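PDB 4RHZ: Cry23AA1 from Bacillus thuringiensis, which probably acts as an insecticidal pore-forming toxin of the aerolysin family, binding zinc and forming a binary complex with a partner protein, Cry37Aa1. Local coordinates for residues E81-E87 and G215-G221; E36-F42 and N160-E166; D109-T113 and P256-L260; M169-C175 and A186-V191. One frame throughout, in Å; residues are numbered along the deposited sequence.

Contact 1: E81-E87 and G215-G221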
loop_
_atom_site.group_PDB
_atom_site.type_symbol
_atom_site.label_atom_id
_atom_site.label_comp_id
_atom_site.label_asym_id
_atom_site.label_seq_id
_atom_site.Cartn_x
_atom_site.Cartn_y
_atom_site.Cartn_z
ATOM N N GLU A 81 -1.042 -11.412 -1.240
ATOM C CA GLU A 81 -1.369 -10.869 -2.587
ATOM C C GLU A 81 -2.627 -11.538 -3.145
ATOM O O GLU A 81 -2.862 -12.770 -2.995
ATOM C CB GLU A 81 -0.242 -11.077 -3.575
ATOM C CG GLU A 81 1.052 -10.589 -3.049
ATOM C CD GLU A 81 2.253 -10.867 -3.932
ATOM O OE1 GLU A 81 2.213 -11.696 -4.880
ATOM O OE2 GLU A 81 3.292 -10.233 -3.648
ATOM N N THR A 82 -3.428 -10.718 -3.812
ATOM C CA THR A 82 -4.717 -11.086 -4.279
ATOM C C THR A 82 -4.934 -10.416 -5.642
ATOM O O THR A 82 -4.602 -9.210 -5.855
ATOM C CB THR A 82 -5.731 -10.694 -3.301
ATOM O OG1 THR A 82 -5.480 -11.444 -2.139
ATOM C CG2 THR A 82 -7.207 -11.024 -3.764
ATOM N N SER A 83 -5.420 -11.239 -6.576
ATOM C CA SER A 83 -5.930 -10.756 -7.834
ATOM C C SER A 83 -7.215 -11.505 -8.299
ATOM O O SER A 83 -7.561 -12.572 -7.749
ATOM C CB SER A 83 -4.841 -10.772 -8.870
ATOM O OG SER A 83 -4.548 -12.099 -9.214
ATOM N N ALA A 84 -7.975 -10.844 -9.188
ATOM C CA ALA A 84 -9.195 -11.425 -9.827
ATOM C C ALA A 84 -9.580 -10.567 -11.054
ATOM O O ALA A 84 -9.127 -9.417 -11.189
ATOM C CB ALA A 84 -10.344 -11.488 -8.864
ATOM N N VAL A 85 -10.347 -11.157 -11.970
ATOM C CA VAL A 85 -11.021 -10.454 -13.030
ATOM C C VAL A 85 -12.400 -10.232 -12.421
ATOM O O VAL A 85 -12.956 -11.118 -11.803
ATOM C CB VAL A 85 -11.137 -11.377 -14.268
ATOM C CG1 VAL A 85 -12.184 -10.837 -15.344
ATOM C CG2 VAL A 85 -9.757 -11.665 -14.881
ATOM N N THR A 86 -12.938 -9.036 -12.536
ATOM C CA THR A 86 -14.309 -8.771 -12.034
ATOM C C THR A 86 -15.266 -8.575 -13.224
ATOM O O THR A 86 -16.499 -8.751 -13.100
ATOM C CB THR A 86 -14.332 -7.491 -11.153
ATOM O OG1 THR A 86 -13.602 -6.473 -11.853
ATOM C CG2 THR A 86 -13.578 -7.745 -9.843
ATOM N N GLU A 87 -14.717 -8.265 -14.379
ATOM C CA GLU A 87 -15.569 -8.188 -15.583
ATOM C C GLU A 87 -14.844 -8.818 -16.687
ATOM O O GLU A 87 -13.828 -8.279 -17.125
ATOM C CB GLU A 87 -15.875 -6.737 -15.951
ATOM C CG GLU A 87 -16.974 -6.097 -15.049
ATOM C CD GLU A 87 -17.288 -4.699 -15.521
ATOM O OE1 GLU A 87 -16.370 -3.832 -15.526
ATOM O OE2 GLU A 87 -18.428 -4.472 -15.983
ATOM N N GLY A 215 -12.787 -5.128 -20.191
ATOM C CA GLY A 215 -13.310 -5.517 -18.885
ATOM C C GLY A 215 -12.423 -5.023 -17.743
ATOM O O GLY A 215 -11.618 -4.093 -17.907
ATOM N N SER A 216 -12.518 -5.663 -16.589
ATOM C CA SER A 216 -11.737 -5.162 -15.484
ATOM C C SER A 216 -11.397 -6.185 -14.395
ATOM O O SER A 216 -11.950 -7.322 -14.334
ATOM C CB SER A 216 -12.456 -3.938 -14.899
ATOM O OG SER A 216 -13.555 -4.419 -14.179
ATOM N N GLY A 217 -10.494 -5.763 -13.518
ATOM C CA GLY A 217 -10.149 -6.557 -12.319
ATOM C C GLY A 217 -9.289 -5.779 -11.352
ATOM O O GLY A 217 -9.297 -4.536 -11.343
ATOM N N PHE A 218 -8.515 -6.487 -10.542
ATOM C CA PHE A 218 -7.626 -5.770 -9.611
ATOM C C PHE A 218 -6.337 -6.542 -9.275
ATOM O O PHE A 218 -6.259 -7.735 -9.528
ATOM C CB PHE A 218 -8.404 -5.367 -8.362
ATOM C CG PHE A 218 -8.878 -6.537 -7.562
ATOM C CD1 PHE A 218 -8.067 -7.076 -6.561
ATOM C CD2 PHE A 218 -10.150 -7.104 -7.796
ATOM C CE1 PHE A 218 -8.504 -8.175 -5.805
ATOM C CE2 PHE A 218 -10.615 -8.196 -7.053
ATOM C CZ PHE A 218 -9.785 -8.760 -6.062
ATOM N N ILE A 219 -5.344 -5.852 -8.697
ATOM C CA ILE A 219 -4.191 -6.520 -8.046
ATOM C C ILE A 219 -4.051 -5.783 -6.698
ATOM O O ILE A 219 -4.030 -4.549 -6.662
ATOM C CB ILE A 219 -2.964 -6.409 -8.976
ATOM C CG1 ILE A 219 -1.699 -7.014 -8.381
ATOM C CG2 ILE A 219 -2.643 -4.935 -9.364
ATOM C CD1 ILE A 219 -1.841 -8.411 -8.078
ATOM N N GLU A 220 -4.095 -6.500 -5.585
ATOM C CA GLU A 220 -3.980 -5.894 -4.321
ATOM C C GLU A 220 -3.014 -6.695 -3.426
ATOM O O GLU A 220 -2.753 -7.894 -3.681
ATOM C CB GLU A 220 -5.334 -5.697 -3.648
ATOM C CG GLU A 220 -5.840 -6.930 -3.038
ATOM C CD GLU A 220 -7.112 -6.724 -2.198
ATOM O OE1 GLU A 220 -7.296 -5.634 -1.583
ATOM O OE2 GLU A 220 -7.920 -7.674 -2.118
ATOM N N GLY A 221 -2.489 -6.050 -2.372
ATOM C CA GLY A 221 -1.353 -6.634 -1.560
ATOM C C GLY A 221 -0.932 -5.739 -0.370
ATOM O O GLY A 221 -1.312 -4.558 -0.302
#

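Contact 2: E36-F42 and N160-E166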
loop_
_atom_site.group_PDB
_atom_site.type_symbol
_atom_site.label_atom_id
_atom_site.label_comp_id
_atom_site.label_asym_id
_atom_site.label_seq_id
_atom_site.Cartn_x
_atom_site.Cartn_y
_atom_site.Cartn_z
ATOM N N GLU A 36 -4.216 -9.318 -26.175
ATOM C CA GLU A 36 -4.560 -9.410 -24.746
ATOM C C GLU A 36 -3.663 -8.443 -23.971
ATOM O O GLU A 36 -2.456 -8.299 -24.257
ATOM C CB GLU A 36 -4.316 -10.812 -24.210
ATOM C CG GLU A 36 -5.252 -11.859 -24.769
ATOM C CD GLU A 36 -4.613 -12.699 -25.844
ATOM O OE1 GLU A 36 -3.926 -12.149 -26.739
ATOM O OE2 GLU A 36 -4.776 -13.933 -25.758
ATOM N N SER A 37 -4.249 -7.784 -22.992
ATOM C CA SER A 37 -3.548 -6.741 -22.305
ATOM C C SER A 37 -4.209 -6.459 -20.987
ATOM O O SER A 37 -5.366 -6.023 -20.963
ATOM C CB SER A 37 -3.569 -5.490 -23.168
ATOM O OG SER A 37 -2.966 -4.404 -22.475
ATOM N N VAL A 38 -3.496 -6.728 -19.894
ATOM C CA VAL A 38 -3.952 -6.269 -18.592
ATOM C C VAL A 38 -3.074 -5.058 -18.174
ATOM O O VAL A 38 -1.846 -5.157 -18.096
ATOM C CB VAL A 38 -3.858 -7.398 -17.553
ATOM C CG1 VAL A 38 -4.088 -6.847 -16.130
ATOM C CG2 VAL A 38 -4.834 -8.571 -17.908
ATOM N N THR A 39 -3.704 -3.913 -17.973
ATOM C CA THR A 39 -2.986 -2.728 -17.601
ATOM C C THR A 39 -3.570 -2.056 -16.345
ATOM O O THR A 39 -4.781 -1.917 -16.201
ATOM C CB THR A 39 -2.852 -1.706 -18.772
ATOM O OG1 THR A 39 -4.144 -1.313 -19.175
ATOM C CG2 THR A 39 -2.060 -2.279 -19.995
ATOM N N PRO A 40 -2.679 -1.654 -15.418
ATOM C CA PRO A 40 -2.995 -0.978 -14.157
ATOM C C PRO A 40 -3.554 0.370 -14.487
ATOM O O PRO A 40 -3.053 0.982 -15.370
ATOM C CB PRO A 40 -1.612 -0.830 -13.484
ATOM C CG PRO A 40 -0.642 -0.766 -14.663
ATOM C CD PRO A 40 -1.222 -1.792 -15.621
ATOM N N GLN A 41 -4.583 0.825 -13.790
ATOM C CA GLN A 41 -5.146 2.123 -14.072
ATOM C C GLN A 41 -4.217 3.292 -13.659
ATOM O O GLN A 41 -4.322 4.373 -14.238
ATOM C CB GLN A 41 -6.538 2.261 -13.444
ATOM C CG GLN A 41 -7.542 1.475 -14.286
ATOM C CD GLN A 41 -8.997 1.612 -13.873
ATOM O OE1 GLN A 41 -9.349 2.346 -12.921
ATOM N NE2 GLN A 41 -9.868 0.885 -14.592
ATOM N N PHE A 42 -3.356 3.059 -12.653
ATOM C CA PHE A 42 -2.308 3.966 -12.237
ATOM C C PHE A 42 -1.177 3.107 -11.748
ATOM O O PHE A 42 -1.321 1.905 -11.544
ATOM C CB PHE A 42 -2.782 4.958 -11.146
ATOM C CG PHE A 42 -3.420 4.303 -9.924
ATOM C CD1 PHE A 42 -2.622 3.737 -8.926
ATOM C CD2 PHE A 42 -4.797 4.261 -9.780
ATOM C CE1 PHE A 42 -3.188 3.132 -7.794
ATOM C CE2 PHE A 42 -5.385 3.657 -8.665
ATOM C CZ PHE A 42 -4.561 3.070 -7.659
ATOM N N ASN A 160 -4.013 -1.215 -3.624
ATOM C CA ASN A 160 -5.211 -1.802 -4.231
ATOM C C ASN A 160 -5.401 -1.136 -5.583
ATOM O O ASN A 160 -5.851 0.009 -5.647
ATOM C CB ASN A 160 -6.427 -1.601 -3.353
ATOM C CG ASN A 160 -7.667 -2.440 -3.843
ATOM O OD1 ASN A 160 -7.701 -2.983 -4.976
ATOM N ND2 ASN A 160 -8.682 -2.542 -2.974
ATOM N N VAL A 161 -5.022 -1.814 -6.666
ATOM C CA VAL A 161 -5.007 -1.129 -7.974
ATOM C C VAL A 161 -6.012 -1.746 -8.962
ATOM O O VAL A 161 -5.926 -2.922 -9.247
ATOM C CB VAL A 161 -3.641 -1.148 -8.591
ATOM C CG1 VAL A 161 -3.601 -0.304 -9.856
ATOM C CG2 VAL A 161 -2.530 -0.665 -7.590
ATOM N N PRO A 162 -6.981 -0.948 -9.468
ATOM C CA PRO A 162 -7.843 -1.467 -10.533
ATOM C C PRO A 162 -7.028 -1.719 -11.779
ATOM O O PRO A 162 -6.109 -0.947 -12.105
ATOM C CB PRO A 162 -8.856 -0.334 -10.773
ATOM C CG PRO A 162 -8.863 0.505 -9.492
ATOM C CD PRO A 162 -7.449 0.365 -8.961
ATOM N N VAL A 163 -7.298 -2.836 -12.454
ATOM C CA VAL A 163 -6.663 -3.029 -13.762
ATOM C C VAL A 163 -7.754 -3.153 -14.851
ATOM O O VAL A 163 -8.927 -3.549 -14.574
ATOM C CB VAL A 163 -5.688 -4.235 -13.791
ATOM C CG1 VAL A 163 -4.679 -4.162 -12.637
ATOM C CG2 VAL A 163 -6.446 -5.571 -13.712
ATOM N N ASN A 164 -7.347 -2.779 -16.065
ATOM C CA ASN A 164 -8.098 -2.987 -17.269
ATOM C C ASN A 164 -7.756 -4.356 -17.819
ATOM O O ASN A 164 -6.579 -4.681 -17.968
ATOM C CB ASN A 164 -7.678 -1.956 -18.288
ATOM C CG ASN A 164 -7.974 -0.553 -17.830
ATOM O OD1 ASN A 164 -9.049 -0.265 -17.274
ATOM N ND2 ASN A 164 -6.985 0.321 -17.999
ATOM N N VAL A 165 -8.788 -5.139 -18.126
ATOM C CA VAL A 165 -8.651 -6.501 -18.668
ATOM C C VAL A 165 -9.281 -6.488 -20.103
ATOM O O VAL A 165 -10.493 -6.446 -20.259
ATOM C CB VAL A 165 -9.394 -7.503 -17.738
ATOM C CG1 VAL A 165 -9.331 -8.918 -18.265
ATOM C CG2 VAL A 165 -8.847 -7.445 -16.294
ATOM N N GLU A 166 -8.444 -6.481 -21.123
ATOM C CA GLU A 166 -8.818 -6.107 -22.461
ATOM C C GLU A 166 -8.316 -7.089 -23.477
ATOM O O GLU A 166 -7.236 -7.685 -23.301
ATOM C CB GLU A 166 -8.235 -4.742 -22.813
ATOM C CG GLU A 166 -8.967 -3.638 -22.092
ATOM C CD GLU A 166 -8.445 -2.283 -22.515
ATOM O OE1 GLU A 166 -9.134 -1.602 -23.277
ATOM O OE2 GLU A 166 -7.313 -1.916 -22.154
HETATM O O HOH W 1 -5.375 -3.000 -20.787
#

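Contact 3: D109-T113 and P256-L260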
loop_
_atom_site.group_PDB
_atom_site.type_symbol
_atom_site.label_atom_id
_atom_site.label_comp_id
_atom_site.label_asym_id
_atom_site.label_seq_id
_atom_site.Cartn_x
_atom_site.Cartn_y
_atom_site.Cartn_z
ATOM N N ASP A 109 10.624 6.666 -3.348
ATOM C CA ASP A 109 11.708 6.246 -4.232
ATOM C C ASP A 109 11.868 4.734 -4.323
ATOM O O ASP A 109 12.828 4.177 -4.881
ATOM C CB ASP A 109 13.016 6.910 -3.752
ATOM C CG ASP A 109 13.979 5.923 -3.087
ATOM O OD1 ASP A 109 14.872 5.435 -3.840
ATOM O OD2 ASP A 109 13.838 5.638 -1.850
ATOM N N VAL A 110 10.905 4.067 -3.742
ATOM C CA VAL A 110 10.955 2.646 -3.682
ATOM C C VAL A 110 9.924 2.143 -4.735
ATOM O O VAL A 110 8.926 2.824 -5.023
ATOM C CB VAL A 110 10.757 2.243 -2.207
ATOM C CG1 VAL A 110 9.996 3.377 -1.461
ATOM C CG2 VAL A 110 10.118 0.880 -2.046
ATOM N N THR A 111 10.260 0.998 -5.328
ATOM C CA THR A 111 9.563 0.366 -6.404
ATOM C C THR A 111 9.208 -1.055 -6.003
ATOM O O THR A 111 10.099 -1.770 -5.561
ATOM C CB THR A 111 10.484 0.299 -7.665
ATOM O OG1 THR A 111 10.062 1.307 -8.584
ATOM C CG2 THR A 111 10.418 -1.074 -8.402
ATOM N N LEU A 112 7.948 -1.491 -6.170
ATOM C CA LEU A 112 7.722 -2.927 -5.980
ATOM C C LEU A 112 7.198 -3.667 -7.228
ATOM O O LEU A 112 6.402 -3.110 -8.020
ATOM C CB LEU A 112 6.957 -3.261 -4.689
ATOM C CG LEU A 112 5.431 -3.227 -4.592
ATOM C CD1 LEU A 112 4.814 -4.261 -5.515
ATOM C CD2 LEU A 112 4.905 -3.526 -3.205
ATOM N N THR A 113 7.675 -4.895 -7.368
ATOM C CA THR A 113 7.337 -5.779 -8.462
ATOM C C THR A 113 6.434 -6.899 -8.045
ATOM O O THR A 113 6.746 -7.680 -7.133
ATOM C CB THR A 113 8.601 -6.379 -9.100
ATOM O OG1 THR A 113 9.223 -5.336 -9.833
ATOM C CG2 THR A 113 8.267 -7.526 -10.119
ATOM N N PRO A 256 12.662 -8.995 -1.517
ATOM C CA PRO A 256 13.159 -9.534 -2.858
ATOM C C PRO A 256 12.573 -8.825 -4.096
ATOM O O PRO A 256 13.308 -8.498 -5.100
ATOM C CB PRO A 256 12.761 -11.009 -2.855
ATOM C CG PRO A 256 12.319 -11.340 -1.399
ATOM C CD PRO A 256 12.059 -10.032 -0.645
ATOM N N ASN A 257 11.282 -8.504 -3.993
ATOM C CA ASN A 257 10.548 -7.857 -5.095
ATOM C C ASN A 257 10.641 -6.371 -5.020
ATOM O O ASN A 257 9.899 -5.694 -5.729
ATOM C CB ASN A 257 9.072 -8.270 -5.107
ATOM C CG ASN A 257 8.284 -7.736 -3.876
ATOM O OD1 ASN A 257 8.858 -7.554 -2.770
ATOM N ND2 ASN A 257 6.960 -7.508 -4.059
ATOM N N VAL A 258 11.549 -5.846 -4.193
ATOM C CA VAL A 258 11.667 -4.384 -4.022
ATOM C C VAL A 258 13.038 -3.940 -4.483
ATOM O O VAL A 258 14.033 -4.663 -4.273
ATOM C CB VAL A 258 11.421 -3.931 -2.525
ATOM C CG1 VAL A 258 11.935 -2.530 -2.267
ATOM C CG2 VAL A 258 9.938 -4.037 -2.137
ATOM N N THR A 259 13.075 -2.739 -5.068
ATOM C CA THR A 259 14.236 -2.144 -5.713
ATOM C C THR A 259 14.172 -0.603 -5.540
ATOM O O THR A 259 13.093 -0.051 -5.222
ATOM C CB THR A 259 14.288 -2.588 -7.254
ATOM O OG1 THR A 259 14.475 -4.015 -7.344
ATOM C CG2 THR A 259 15.431 -1.913 -8.031
ATOM N N LEU A 260 15.306 0.099 -5.684
ATOM C CA LEU A 260 15.285 1.595 -5.838
ATOM C C LEU A 260 16.209 2.174 -6.947
ATOM O O LEU A 260 16.912 3.194 -6.803
ATOM C CB LEU A 260 15.449 2.348 -4.506
ATOM C CG LEU A 260 16.123 1.821 -3.239
ATOM C CD1 LEU A 260 15.046 1.425 -2.244
ATOM C CD2 LEU A 260 17.136 0.683 -3.524
HETATM O O HOH W 2 17.539 5.436 -6.067
#

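Contact 4: M169-C175 and A186-V191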
loop_
_atom_site.group_PDB
_atom_site.type_symbol
_atom_site.label_atom_id
_atom_site.label_comp_id
_atom_site.label_asym_id
_atom_site.label_seq_id
_atom_site.Cartn_x
_atom_site.Cartn_y
_atom_site.Cartn_z
ATOM N N MET A 169 -11.085 -9.198 -30.771
ATOM C CA MET A 169 -11.649 -10.428 -31.287
ATOM C C MET A 169 -12.063 -10.130 -32.725
ATOM O O MET A 169 -12.589 -9.042 -33.026
ATOM C CB MET A 169 -12.856 -10.808 -30.453
ATOM C CG MET A 169 -12.498 -11.504 -29.189
ATOM S SD MET A 169 -13.954 -12.000 -28.224
ATOM C CE MET A 169 -13.264 -12.026 -26.556
ATOM N N SER A 170 -11.790 -11.075 -33.614
ATOM C CA SER A 170 -12.274 -10.998 -34.990
ATOM C C SER A 170 -12.737 -12.394 -35.371
ATOM O O SER A 170 -12.334 -13.400 -34.726
ATOM C CB SER A 170 -11.175 -10.562 -35.947
ATOM O OG SER A 170 -10.177 -11.549 -35.893
ATOM N N GLY A 171 -13.587 -12.445 -36.412
ATOM C CA GLY A 171 -14.139 -13.717 -36.838
ATOM C C GLY A 171 -15.581 -13.947 -36.466
ATOM O O GLY A 171 -16.221 -13.061 -35.930
ATOM N N THR A 172 -16.108 -15.153 -36.754
ATOM C CA THR A 172 -17.544 -15.340 -36.685
ATOM C C THR A 172 -17.868 -16.623 -35.982
ATOM O O THR A 172 -16.992 -17.471 -35.772
ATOM C CB THR A 172 -18.136 -15.471 -38.102
ATOM O OG1 THR A 172 -17.506 -16.580 -38.772
ATOM C CG2 THR A 172 -17.955 -14.200 -38.925
ATOM N N LEU A 173 -19.130 -16.753 -35.599
ATOM C CA LEU A 173 -19.689 -18.034 -35.201
ATOM C C LEU A 173 -20.666 -18.459 -36.299
ATOM O O LEU A 173 -21.389 -17.622 -36.884
ATOM C CB LEU A 173 -20.444 -17.939 -33.858
ATOM C CG LEU A 173 -19.480 -17.780 -32.669
ATOM C CD1 LEU A 173 -19.140 -16.259 -32.524
ATOM C CD2 LEU A 173 -20.080 -18.383 -31.398
ATOM N N PHE A 174 -20.695 -19.762 -36.518
ATOM C CA PHE A 174 -21.675 -20.357 -37.329
ATOM C C PHE A 174 -22.860 -20.703 -36.484
ATOM O O PHE A 174 -22.732 -21.531 -35.603
ATOM C CB PHE A 174 -21.137 -21.600 -38.060
ATOM C CG PHE A 174 -22.137 -22.144 -39.085
ATOM C CD1 PHE A 174 -22.589 -21.329 -40.127
ATOM C CD2 PHE A 174 -22.694 -23.365 -38.931
ATOM C CE1 PHE A 174 -23.521 -21.766 -41.042
ATOM C CE2 PHE A 174 -23.649 -23.812 -39.834
ATOM C CZ PHE A 174 -24.051 -23.012 -40.907
ATOM N N CYS A 175 -24.024 -20.111 -36.751
ATOM C CA CYS A 175 -25.198 -20.332 -35.879
ATOM C C CYS A 175 -26.434 -20.985 -36.561
ATOM O O CYS A 175 -26.920 -20.534 -37.620
ATOM C CB CYS A 175 -25.612 -19.031 -35.137
ATOM S SG CYS A 175 -24.188 -17.883 -34.772
ATOM N N ALA A 186 -29.312 -20.657 -40.587
ATOM C CA ALA A 186 -27.964 -21.108 -40.596
ATOM C C ALA A 186 -27.126 -19.970 -41.079
ATOM O O ALA A 186 -26.845 -19.889 -42.266
ATOM C CB ALA A 186 -27.809 -22.303 -41.504
ATOM N N VAL A 187 -26.718 -19.088 -40.140
ATOM C CA VAL A 187 -26.051 -17.822 -40.470
ATOM C C VAL A 187 -24.697 -17.604 -39.714
ATOM O O VAL A 187 -24.395 -18.259 -38.713
ATOM C CB VAL A 187 -26.991 -16.663 -40.137
ATOM C CG1 VAL A 187 -28.367 -16.732 -40.964
ATOM C CG2 VAL A 187 -27.327 -16.695 -38.664
ATOM N N TYR A 188 -23.874 -16.695 -40.212
ATOM C CA TYR A 188 -22.650 -16.373 -39.555
ATOM C C TYR A 188 -22.825 -15.030 -38.899
ATOM O O TYR A 188 -23.337 -14.104 -39.542
ATOM C CB TYR A 188 -21.538 -16.208 -40.563
ATOM C CG TYR A 188 -21.040 -17.480 -41.124
ATOM C CD1 TYR A 188 -19.967 -18.117 -40.558
ATOM C CD2 TYR A 188 -21.617 -18.034 -42.286
ATOM C CE1 TYR A 188 -19.459 -19.295 -41.091
ATOM C CE2 TYR A 188 -21.096 -19.212 -42.844
ATOM C CZ TYR A 188 -20.034 -19.855 -42.237
ATOM O OH TYR A 188 -19.508 -21.033 -42.783
ATOM N N VAL A 189 -22.362 -14.928 -37.646
ATOM C CA VAL A 189 -22.514 -13.710 -36.871
ATOM C C VAL A 189 -21.169 -13.373 -36.259
ATOM O O VAL A 189 -20.567 -14.242 -35.636
ATOM C CB VAL A 189 -23.562 -13.872 -35.773
ATOM C CG1 VAL A 189 -23.717 -12.550 -35.014
ATOM C CG2 VAL A 189 -24.926 -14.341 -36.387
ATOM N N SER A 190 -20.664 -12.175 -36.595
ATOM C CA SER A 190 -19.445 -11.553 -36.068
ATOM C C SER A 190 -19.634 -11.283 -34.593
ATOM O O SER A 190 -20.749 -11.110 -34.127
ATOM C CB SER A 190 -19.351 -10.122 -36.612
ATOM O OG SER A 190 -18.468 -10.004 -37.695
ATOM N N VAL A 191 -18.527 -11.064 -33.906
ATOM C CA VAL A 191 -18.541 -10.518 -32.559
ATOM C C VAL A 191 -18.685 -8.991 -32.625
ATOM O O VAL A 191 -19.393 -8.374 -31.810
ATOM C CB VAL A 191 -17.268 -11.069 -31.813
ATOM C CG1 VAL A 191 -15.962 -10.975 -32.798
ATOM C CG2 VAL A 191 -17.114 -10.487 -30.424
#

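Contact 1: E81-E87 and G215-G221
The carbonyl oxygen of S216 takes two backbone donors, both arriving from the same face of its plane. T86 N lies 2.7 Å from S216 O, and E87 N is 2.9 Å from the same S216 O. S216 N pays one bond back, 3.0 Å to E87 O, lying in that carbonyl's plane on a lone pair. T86 OG1 and S216 OG are hydrogen-bonded at 3.1 Å, with the donor undetermined; each hydroxyl is tucked between its own backbone N and carbonyl carbon (chi1 47° for T86, 75° for S216), which turns the two toward one another. S216 OG also has E87 OE1 at 3.2 Å, but its single proton may be committed to T86, while E87 OE2 has a weak bond to N202. Two residues set against one make this a classic beta bulge; it shifts the register by one residue in the antiparallel pairing of strands 67-90 and 211-235, within the aerolysin-like fold. Further along, T82 and E220 exchange both backbone bonds, E220 N reaching T82 O at 2.8 Å. A84 and F218 stand wider apart, with the single bond F218 N to A84 O, and F218 O is met by the hydroxyl of Y118. T82 OG1 turns outside the pair to T127. The F218 ring has A84 N over the centre of one face, with T82 CG2 3.7 Å from F218 CE1 and T86 CG2 lying at its edge. On the reverse face, with S83 and I219, the E81 side chain lies about 5 Å, at the nearest atoms, from the zinc ion bound by H79, E130 and H132.

Contact 2: E36-F42 and N160-E166
Q41 reaches across to N164 and P162 as its strand runs out. Its side chain is extended beyond CG (chi2 -175°), which carries NE2 over to N164 OD1, a bond of 3.0 Å. The acceptor lies in the plane of the Q41 amide, whereas the donor stands 37° above the N164 carbonyl plane and not on a lone pair; the two amide planes are 38° apart. The other end of the N164 amide reaches back, ND2 giving a weak bond of 3.5 Å to T39 OG1, so both ends of this amide are used. A water lies 2.6 Å from T39 OG1 and also near S37 O and E166 OE2; acceptors outnumber its protons, so the sharing is unsettled. E166 OE1 bonds to H212. Among main-chain atoms, S37 with E166 and T39 with N164 are antiparallel hydrogen-bonded pairs, the shortest bond being N164 N to T39 O at 2.7 Å, and Q41 N adds one more to P162 O.

Apolar contacts fill the other face and the far end. V38 CG1 meets V163 CG2 at 3.6 Å, crossing obliquely. V161 CG1 stands over one face of F42, a CH-pi contact 4.2 Å from the ring centroid, while P162 CD approaches F42 CE2 at 3.9 Å.

Strand 32-40 thus pairs with strand 146-179, whose backbone also bonds strand 211-235 through V161, V163 and V165. Over the V38 and V163 face lie F101 of strand 96-105 and Y118 of strand 111-119, so two beta layers pack together here.

Contact 3: D109-T113 and P256-L260
N257 holds T113 twice, once with its main-chain carbonyl and once with its side-chain amide. T113 N donates to N257 O at 2.9 Å, and the side-chain ND2 of N257 returns a bond of 3.1 Å to T113 O, arriving 42° above that carbonyl plane although T113 O lies in the plane of the N257 amide. CG of N257 lies between its own backbone N and carbonyl carbon (chi1 67°), which folds the amide back over the T113 carbonyl. A second bond from ND2, to Q223 OE1, helps fix the rotation of the group; the side chain lies about 6 Å, at the nearest atoms, from the bound zinc ion.

Next along, T111 and T259 form an antiparallel hydrogen-bonded pair, T111 N to T259 O at 3.0 Å and T259 N to T111 O at 3.2 Å. V258 is buried beneath it, with CG1 3.9 Å from V110 CG2 and V258 CG2 4.0 Å from L112 CB. The solvent side, with T259, L260 and D109, has fewer partners. L260 CB touches D109 OD1 at 3.2 Å, L260 CD1 grazes V110 CB, and the water near L260 O has doubtful geometry. D109 OD2 makes a long, weak ion pair with R226.

Strand 258-259 is thus one of the two outermost strands, within this chain, of a small mixed sheet whose inner strands are 111-119 and 96-105, the latter bonded through F103 to L112. Strand 211-235 lies beneath, its L225 touching both L112 and V258.

Contact 4: M169-C175 and A186-V191
F174 turns its edge to the face of Y188 in an edge-to-face pair, the centroids 5.0 Å apart and the planes inclined at 55°. The touching corner is F174 CD1, 3.6 Å from Y188 CZ and over the rim of the tyrosine ring. Each ring is placed by its first torsion: CG of F174 is anti to the backbone N (chi1 -172°), whereas that of Y188 sits beside its own N (chi1 -75°). The two side chains meet at a slant. T172 OG1 approaches Y188 at its edge, 3.4 Å from Y188 CD1, and A186 CB meets the far end of the phenyl group at 3.9 Å from F174 CZ. On the other face the C175 sulfur lies 4.0 Å from V189 CG2.

Behind this first shell stand the backbone bonds of the hairpin made by strands 146-179 and 182-190: L173 exchanges two with V189, and C175 two with V187, the shortest being C175 N to V187 O at 2.7 Å. At the turn into the helix, V191 CG1 lies 3.9 Å from M169 CB and against G171 O. The positive phi of G171 suits glycine. S190 N is held by D193 OD2.

Further out, helix 6-18 lies under the opposite face: I10 and M14 touch C175, Y13 touches V189, and Q7 touches L173. Between the segments, all hydrogen bonding is therefore main-chain, with the buried apolar face of L173, C175 and V189 against the helix and the aromatic one nearer solvent.

How the contacts relate
From the N terminus, residues 36-42 open first and close on 160-166 (contact 2). Before that closure, 81-87 and 109-113 have begun contacts 1 and 3, which end later at 215-221 and 256-260, so contacts 1, 2 and 3 all cross one another. Contact 4 is a short hairpin that starts after contact 2 closes and is nested inside the loops of contacts 1 and 3. Contacts 1 and 2 touch directly, G215 N lying 2.6 Å from V165 O, because strands 211-235 and 146-179 are neighbours in one sheet. Strand 146-179 carries that sheet on to contact 4, whose centre is about 28 Å from that of contact 2, while contact 3 belongs to the separate four-stranded sheet.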